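Local coordinates for protein myosin-I heavy chain (Dictyostelium discoideum, PDB 5EJR) that is an actin-based motor with ATPase activity, involved in early phagocytosis and adhesion, the part in this chain being a MyTH4-FERM unit of its tail, at residues 423-428 with 491-496; 471-476 with 486-491. All blocks are in the same frame, centred on the assembly; numbering follows the deposited sequence.

Contact 1: residues 423-428 with 491-496; sequences TLFNIQ and TDEHSS. With EDO (1,2-ethanediol), chain D.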
loop_
_atom_site.group_PDB
_atom_site.type_symbol
_atom_site.label_atom_id
_atom_site.label_comp_id
_atom_site.label_asym_id
_atom_site.label_seq_id
_atom_site.Cartn_x
_atom_site.Cartn_y
_atom_site.Cartn_z
ATOM N N THR A 423 -15.497 -1.607 -11.537
ATOM C CA THR A 423 -14.170 -1.813 -10.949
ATOM C C THR A 423 -13.837 -3.290 -11.274
ATOM O O THR A 423 -14.635 -4.189 -10.977
ATOM C CB THR A 423 -14.086 -1.443 -9.455
ATOM O OG1 THR A 423 -14.342 -0.052 -9.305
ATOM C CG2 THR A 423 -12.700 -1.726 -8.851
ATOM N N LEU A 424 -12.681 -3.532 -11.911
ATOM C CA LEU A 424 -12.284 -4.884 -12.346
ATOM C C LEU A 424 -11.216 -5.526 -11.488
ATOM O O LEU A 424 -10.287 -4.863 -11.054
ATOM C CB LEU A 424 -11.841 -4.891 -13.834
ATOM C CG LEU A 424 -12.761 -4.209 -14.852
ATOM C CD1 LEU A 424 -12.063 -4.069 -16.210
ATOM C CD2 LEU A 424 -14.033 -4.951 -15.024
ATOM N N PHE A 425 -11.376 -6.816 -11.206
ATOM C CA PHE A 425 -10.402 -7.571 -10.417
ATOM C C PHE A 425 -10.072 -8.848 -11.189
ATOM O O PHE A 425 -10.984 -9.519 -11.659
ATOM C CB PHE A 425 -11.000 -7.962 -9.033
ATOM C CG PHE A 425 -11.352 -6.799 -8.135
ATOM C CD1 PHE A 425 -10.384 -6.195 -7.340
ATOM C CD2 PHE A 425 -12.642 -6.279 -8.120
ATOM C CE1 PHE A 425 -10.703 -5.102 -6.531
ATOM C CE2 PHE A 425 -12.966 -5.198 -7.298
ATOM C CZ PHE A 425 -11.993 -4.606 -6.519
ATOM N N ASN A 426 -8.794 -9.204 -11.315
ATOM C CA ASN A 426 -8.420 -10.472 -11.976
ATOM C C ASN A 426 -8.777 -11.650 -11.091
ATOM O O ASN A 426 -8.378 -11.679 -9.932
ATOM C CB ASN A 426 -6.919 -10.518 -12.318
ATOM C CG ASN A 426 -6.451 -9.424 -13.245
ATOM O OD1 ASN A 426 -5.424 -8.789 -13.020
ATOM N ND2 ASN A 426 -7.203 -9.159 -14.291
ATOM N N ILE A 427 -9.577 -12.587 -11.611
ATOM C CA ILE A 427 -9.968 -13.789 -10.859
ATOM C C ILE A 427 -9.586 -15.055 -11.610
ATOM O O ILE A 427 -9.512 -15.043 -12.843
ATOM C CB ILE A 427 -11.459 -13.827 -10.407
ATOM C CG1 ILE A 427 -12.432 -13.766 -11.608
ATOM C CG2 ILE A 427 -11.771 -12.767 -9.351
ATOM C CD1 ILE A 427 -13.201 -14.970 -11.767
ATOM N N GLN A 428 -9.408 -16.155 -10.857
ATOM C CA GLN A 428 -9.113 -17.487 -11.391
ATOM C C GLN A 428 -10.341 -18.365 -11.177
ATOM O O GLN A 428 -10.927 -18.367 -10.093
ATOM C CB GLN A 428 -7.864 -18.092 -10.726
ATOM C CG GLN A 428 -6.577 -17.317 -10.997
ATOM C CD GLN A 428 -5.823 -17.809 -12.209
ATOM O OE1 GLN A 428 -5.717 -19.016 -12.476
ATOM N NE2 GLN A 428 -5.212 -16.883 -12.932
ATOM N N THR A 491 -9.169 -15.231 -5.723
ATOM C CA THR A 491 -8.517 -13.920 -5.698
ATOM C C THR A 491 -7.986 -13.637 -4.305
ATOM O O THR A 491 -8.678 -13.931 -3.320
ATOM C CB THR A 491 -9.513 -12.770 -6.107
ATOM O OG1 THR A 491 -8.947 -11.508 -5.762
ATOM C CG2 THR A 491 -10.896 -12.873 -5.439
ATOM N N ASP A 492 -6.832 -12.950 -4.218
ATOM C CA ASP A 492 -6.279 -12.544 -2.922
ATOM C C ASP A 492 -6.648 -11.088 -2.591
ATOM O O ASP A 492 -6.148 -10.542 -1.608
ATOM C CB ASP A 492 -4.745 -12.702 -2.921
ATOM C CG ASP A 492 -4.013 -11.836 -3.949
ATOM O OD1 ASP A 492 -4.688 -11.264 -4.844
ATOM O OD2 ASP A 492 -2.765 -11.741 -3.864
ATOM N N GLU A 493 -7.502 -10.446 -3.412
ATOM C CA GLU A 493 -7.827 -9.046 -3.170
ATOM C C GLU A 493 -9.075 -8.843 -2.295
ATOM O O GLU A 493 -9.831 -7.886 -2.506
ATOM C CB GLU A 493 -7.936 -8.277 -4.493
ATOM C CG GLU A 493 -6.608 -8.108 -5.213
ATOM C CD GLU A 493 -6.785 -7.404 -6.551
ATOM O OE1 GLU A 493 -6.723 -8.101 -7.586
ATOM O OE2 GLU A 493 -7.056 -6.181 -6.570
ATOM N N HIS A 494 -9.234 -9.665 -1.245
ATOM C CA HIS A 494 -10.384 -9.510 -0.343
ATOM C C HIS A 494 -10.566 -8.089 0.164
ATOM O O HIS A 494 -11.682 -7.611 0.230
ATOM C CB HIS A 494 -10.320 -10.479 0.868
ATOM C CG HIS A 494 -9.037 -10.408 1.627
ATOM N ND1 HIS A 494 -8.891 -9.568 2.713
ATOM C CD2 HIS A 494 -7.885 -11.094 1.438
ATOM C CE1 HIS A 494 -7.660 -9.786 3.163
ATOM N NE2 HIS A 494 -7.012 -10.685 2.407
ATOM N N SER A 495 -9.485 -7.423 0.523
ATOM C CA SER A 495 -9.600 -6.089 1.108
ATOM C C SER A 495 -10.187 -5.010 0.136
ATOM O O SER A 495 -11.125 -4.280 0.491
ATOM C CB SER A 495 -8.265 -5.653 1.702
ATOM O OG SER A 495 -8.505 -4.475 2.457
ATOM N N SER A 496 -9.649 -4.932 -1.071
ATOM C CA SER A 496 -10.157 -4.011 -2.104
ATOM C C SER A 496 -11.560 -4.435 -2.538
ATOM O O SER A 496 -12.427 -3.584 -2.737
ATOM C CB SER A 496 -9.240 -4.041 -3.320
ATOM O OG SER A 496 -8.005 -3.437 -3.000
HETATM C C1 EDO D . -12.036 -8.318 3.581
HETATM O O1 EDO D . -10.749 -7.940 4.041
HETATM C C2 EDO D . -13.044 -8.286 4.747
HETATM O O2 EDO D . -13.113 -6.982 5.305
HETATM O O HOH W 1 -6.970 -7.459 -10.238
HETATM O O HOH W 2 -7.393 -10.630 -7.732
#

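Contact 2: residues 471-476 with 486-491; sequences DDTFCI and KQTFTT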
loop_
_atom_site.group_PDB
_atom_site.type_symbol
_atom_site.label_atom_id
_atom_site.label_comp_id
_atom_site.label_asym_id
_atom_site.label_seq_id
_atom_site.Cartn_x
_atom_site.Cartn_y
_atom_site.Cartn_z
ATOM N N ASP A 471 -8.447 -15.796 2.652
ATOM C CA ASP A 471 -7.185 -15.227 2.146
ATOM C C ASP A 471 -6.987 -15.430 0.620
ATOM O O ASP A 471 -6.213 -14.699 0.022
ATOM C CB ASP A 471 -5.954 -15.711 2.941
ATOM C CG ASP A 471 -5.939 -17.178 3.364
ATOM O OD1 ASP A 471 -6.826 -17.947 2.908
ATOM O OD2 ASP A 471 -5.050 -17.552 4.161
ATOM N N ASP A 472 -7.728 -16.347 -0.009
ATOM C CA ASP A 472 -7.608 -16.576 -1.447
ATOM C C ASP A 472 -8.969 -16.629 -2.199
ATOM O O ASP A 472 -8.997 -17.015 -3.382
ATOM C CB ASP A 472 -6.756 -17.845 -1.717
ATOM C CG ASP A 472 -7.357 -19.154 -1.236
ATOM O OD1 ASP A 472 -8.432 -19.121 -0.586
ATOM O OD2 ASP A 472 -6.750 -20.217 -1.506
ATOM N N THR A 473 -10.096 -16.261 -1.535
ATOM C CA THR A 473 -11.389 -16.282 -2.235
ATOM C C THR A 473 -12.317 -15.141 -1.870
ATOM O O THR A 473 -12.234 -14.581 -0.780
ATOM C CB THR A 473 -12.184 -17.603 -2.044
ATOM O OG1 THR A 473 -12.615 -17.700 -0.687
ATOM C CG2 THR A 473 -11.431 -18.870 -2.482
ATOM N N PHE A 474 -13.252 -14.855 -2.782
ATOM C CA PHE A 474 -14.379 -13.955 -2.589
ATOM C C PHE A 474 -15.623 -14.815 -2.834
ATOM O O PHE A 474 -15.669 -15.580 -3.793
ATOM C CB PHE A 474 -14.294 -12.714 -3.502
ATOM C CG PHE A 474 -15.540 -11.870 -3.627
ATOM C CD1 PHE A 474 -16.208 -11.409 -2.500
ATOM C CD2 PHE A 474 -16.028 -11.506 -4.874
ATOM C CE1 PHE A 474 -17.351 -10.613 -2.620
ATOM C CE2 PHE A 474 -17.172 -10.716 -4.989
ATOM C CZ PHE A 474 -17.814 -10.259 -3.866
ATOM N N CYS A 475 -16.612 -14.720 -1.940
ATOM C CA CYS A 475 -17.833 -15.518 -2.009
ATOM C C CYS A 475 -19.095 -14.657 -1.898
ATOM O O CYS A 475 -19.163 -13.810 -1.013
ATOM C CB CYS A 475 -17.804 -16.600 -0.929
ATOM S SG CYS A 475 -19.305 -17.603 -0.851
ATOM N N ILE A 476 -20.101 -14.895 -2.769
ATOM C CA ILE A 476 -21.405 -14.191 -2.757
ATOM C C ILE A 476 -22.519 -15.209 -2.465
ATOM O O ILE A 476 -22.564 -16.251 -3.100
ATOM C CB ILE A 476 -21.722 -13.296 -4.016
ATOM C CG1 ILE A 476 -21.747 -14.093 -5.329
ATOM C CG2 ILE A 476 -20.747 -12.101 -4.121
ATOM C CD1 ILE A 476 -22.382 -13.307 -6.536
ATOM N N LYS A 486 -24.211 -20.595 -3.375
ATOM C CA LYS A 486 -22.935 -19.975 -3.007
ATOM C C LYS A 486 -22.071 -19.862 -4.273
ATOM O O LYS A 486 -21.864 -20.876 -4.941
ATOM C CB LYS A 486 -22.258 -20.954 -2.036
ATOM C CG LYS A 486 -21.301 -20.389 -1.055
ATOM C CD LYS A 486 -21.097 -21.435 0.001
ATOM C CE LYS A 486 -19.854 -21.149 0.755
ATOM N NZ LYS A 486 -19.651 -22.105 1.841
ATOM N N GLN A 487 -21.576 -18.649 -4.604
ATOM C CA GLN A 487 -20.702 -18.443 -5.770
ATOM C C GLN A 487 -19.363 -17.942 -5.281
ATOM O O GLN A 487 -19.307 -16.897 -4.630
ATOM C CB GLN A 487 -21.303 -17.452 -6.797
ATOM C CG GLN A 487 -22.683 -17.840 -7.334
ATOM C CD GLN A 487 -22.636 -18.920 -8.382
ATOM O OE1 GLN A 487 -21.562 -19.340 -8.867
ATOM N NE2 GLN A 487 -23.814 -19.371 -8.774
ATOM N N THR A 488 -18.293 -18.661 -5.634
ATOM C CA THR A 488 -16.930 -18.413 -5.166
ATOM C C THR A 488 -15.953 -18.084 -6.301
ATOM O O THR A 488 -16.001 -18.711 -7.358
ATOM C CB THR A 488 -16.487 -19.630 -4.327
ATOM O OG1 THR A 488 -17.439 -19.804 -3.278
ATOM C CG2 THR A 488 -15.097 -19.479 -3.728
ATOM N N PHE A 489 -15.040 -17.125 -6.049
ATOM C CA PHE A 489 -14.054 -16.668 -7.032
ATOM C C PHE A 489 -12.680 -16.613 -6.397
ATOM O O PHE A 489 -12.534 -16.115 -5.278
ATOM C CB PHE A 489 -14.444 -15.280 -7.578
ATOM C CG PHE A 489 -15.927 -15.054 -7.772
ATOM C CD1 PHE A 489 -16.550 -15.406 -8.961
ATOM C CD2 PHE A 489 -16.701 -14.492 -6.763
ATOM C CE1 PHE A 489 -17.922 -15.180 -9.143
ATOM C CE2 PHE A 489 -18.072 -14.276 -6.941
ATOM C CZ PHE A 489 -18.669 -14.608 -8.134
ATOM N N THR A 490 -11.675 -17.135 -7.094
ATOM C CA THR A 490 -10.303 -17.187 -6.581
ATOM C C THR A 490 -9.619 -15.877 -6.824
ATOM O O THR A 490 -9.499 -15.452 -7.973
ATOM C CB THR A 490 -9.566 -18.427 -7.146
ATOM O OG1 THR A 490 -10.275 -19.597 -6.723
ATOM C CG2 THR A 490 -8.097 -18.500 -6.731
ATOM N N THR A 491 -9.169 -15.231 -5.723
ATOM C CA THR A 491 -8.517 -13.920 -5.698
ATOM C C THR A 491 -7.986 -13.637 -4.305
ATOM O O THR A 491 -8.678 -13.931 -3.320
ATOM C CB THR A 491 -9.513 -12.770 -6.107
ATOM O OG1 THR A 491 -8.947 -11.508 -5.762
ATOM C CG2 THR A 491 -10.896 -12.873 -5.439
#

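Contact 1: residues 423-428 with 491-496
Phe-425 and Glu-493 lead a largely buried, part apolar and part water-mediated contact between strand 423-428 and the turn that starts the C-terminal helix 494-505, inside the PH-like (PTB-type) lobe of the FERM domain. The carboxylate of Glu-493 reaches the rim of the Phe-425 ring near its plane, OE2 lying 3.4 Å from CD1, with the two flat groups turned 68° apart. Phe-425 holds CG beside its own backbone N (chi1 -63°), which sends the ring toward the helix start, where its CE1 meets Ser-496 CB at 3.7 Å. Ile-497 and Val-500 of the same helix also touch this ring. Farther along the strand, Ile-427 CG2 rests on Thr-491 CB at 4.0 Å.

Two waters carry the polar link. One accepts from Asn-426 N and donates to Glu-493 OE1, 2.7 Å from each; the second donates to Asn-426 O and to the same OE1, and accepts from Thr-491 OG1. That hydroxyl oxygen also receives Glu-493 N at 3.0 Å in a nearly straight bond (167°), an ST turn that ties down the N-cap residue. Glu-493 OE1 thus gathers two water donors while OE2 faces ring hydrogens, an arrangement consistent with a carboxylate kept ionised and joined to the strand backbone through water.

Contact 2: residues 471-476 with 486-491
Phe-474 with Phe-489 and Ile-476 with Gln-487 are the hydrogen-bonded pairs of an antiparallel beta hairpin, strands 473-477 and 486-490, in the PH-like lobe of the FERM domain. Each pair is closed by backbone bonds in both directions; Ile-476 N to Gln-487 O measures 2.8 Å. Beyond the strand end, Thr-491 N still reaches Asp-472 O at 2.9 Å, but from 54° out of the carbonyl plane.

The aromatic and larger aliphatic contacts lie on the face that carries Phe-474, Ile-476, Gln-487 and Phe-489. The two phenyl groups run side by side in the same direction, CD2 to CD2 3.6 Å, their planes 31° apart in an oblique pairing. Ile-476 CG1 comes to the edge of the Phe-489 ring, 4.0 Å from CE2, and also touches Gln-487 CB. Phe-474 also meets Phe-469 of the neighbouring strand and Ile-497 of the C-terminal helix, which brings this end of the face against that helix.

On the other face, the methyl of Thr-488, CG2, lies 3.9 Å from Thr-473 CB. Thr-473 OG1 bonds to Thr-470. The chemistry is two-sided: aromatic and aliphatic carbon packs inward, while threonines, with Cys-475, line the more exposed side.

How the contacts relate
Contact 2 lies nested along the chain within the loop that contact 1 closes, and Thr-491 belongs to both, at the point where strand 486-490 gives way to the C-terminal helix. Contact 1 is the more buried; contact 2 has one inward face and one that is more exposed. Direct backbone pairing holds the hairpin, whereas waters bridge strand to helix start across 423-428 and 491-496. Strand 423-428 joins the two: Gln-428 N lies 3.0 Å from Thr-490 O, a probable hydrogen bond, and Ile-427 CG2 packs on Phe-489 CB. Ile-497 of the helix touches both Phe-425 and Phe-474, so both contacts draw on one apolar interior.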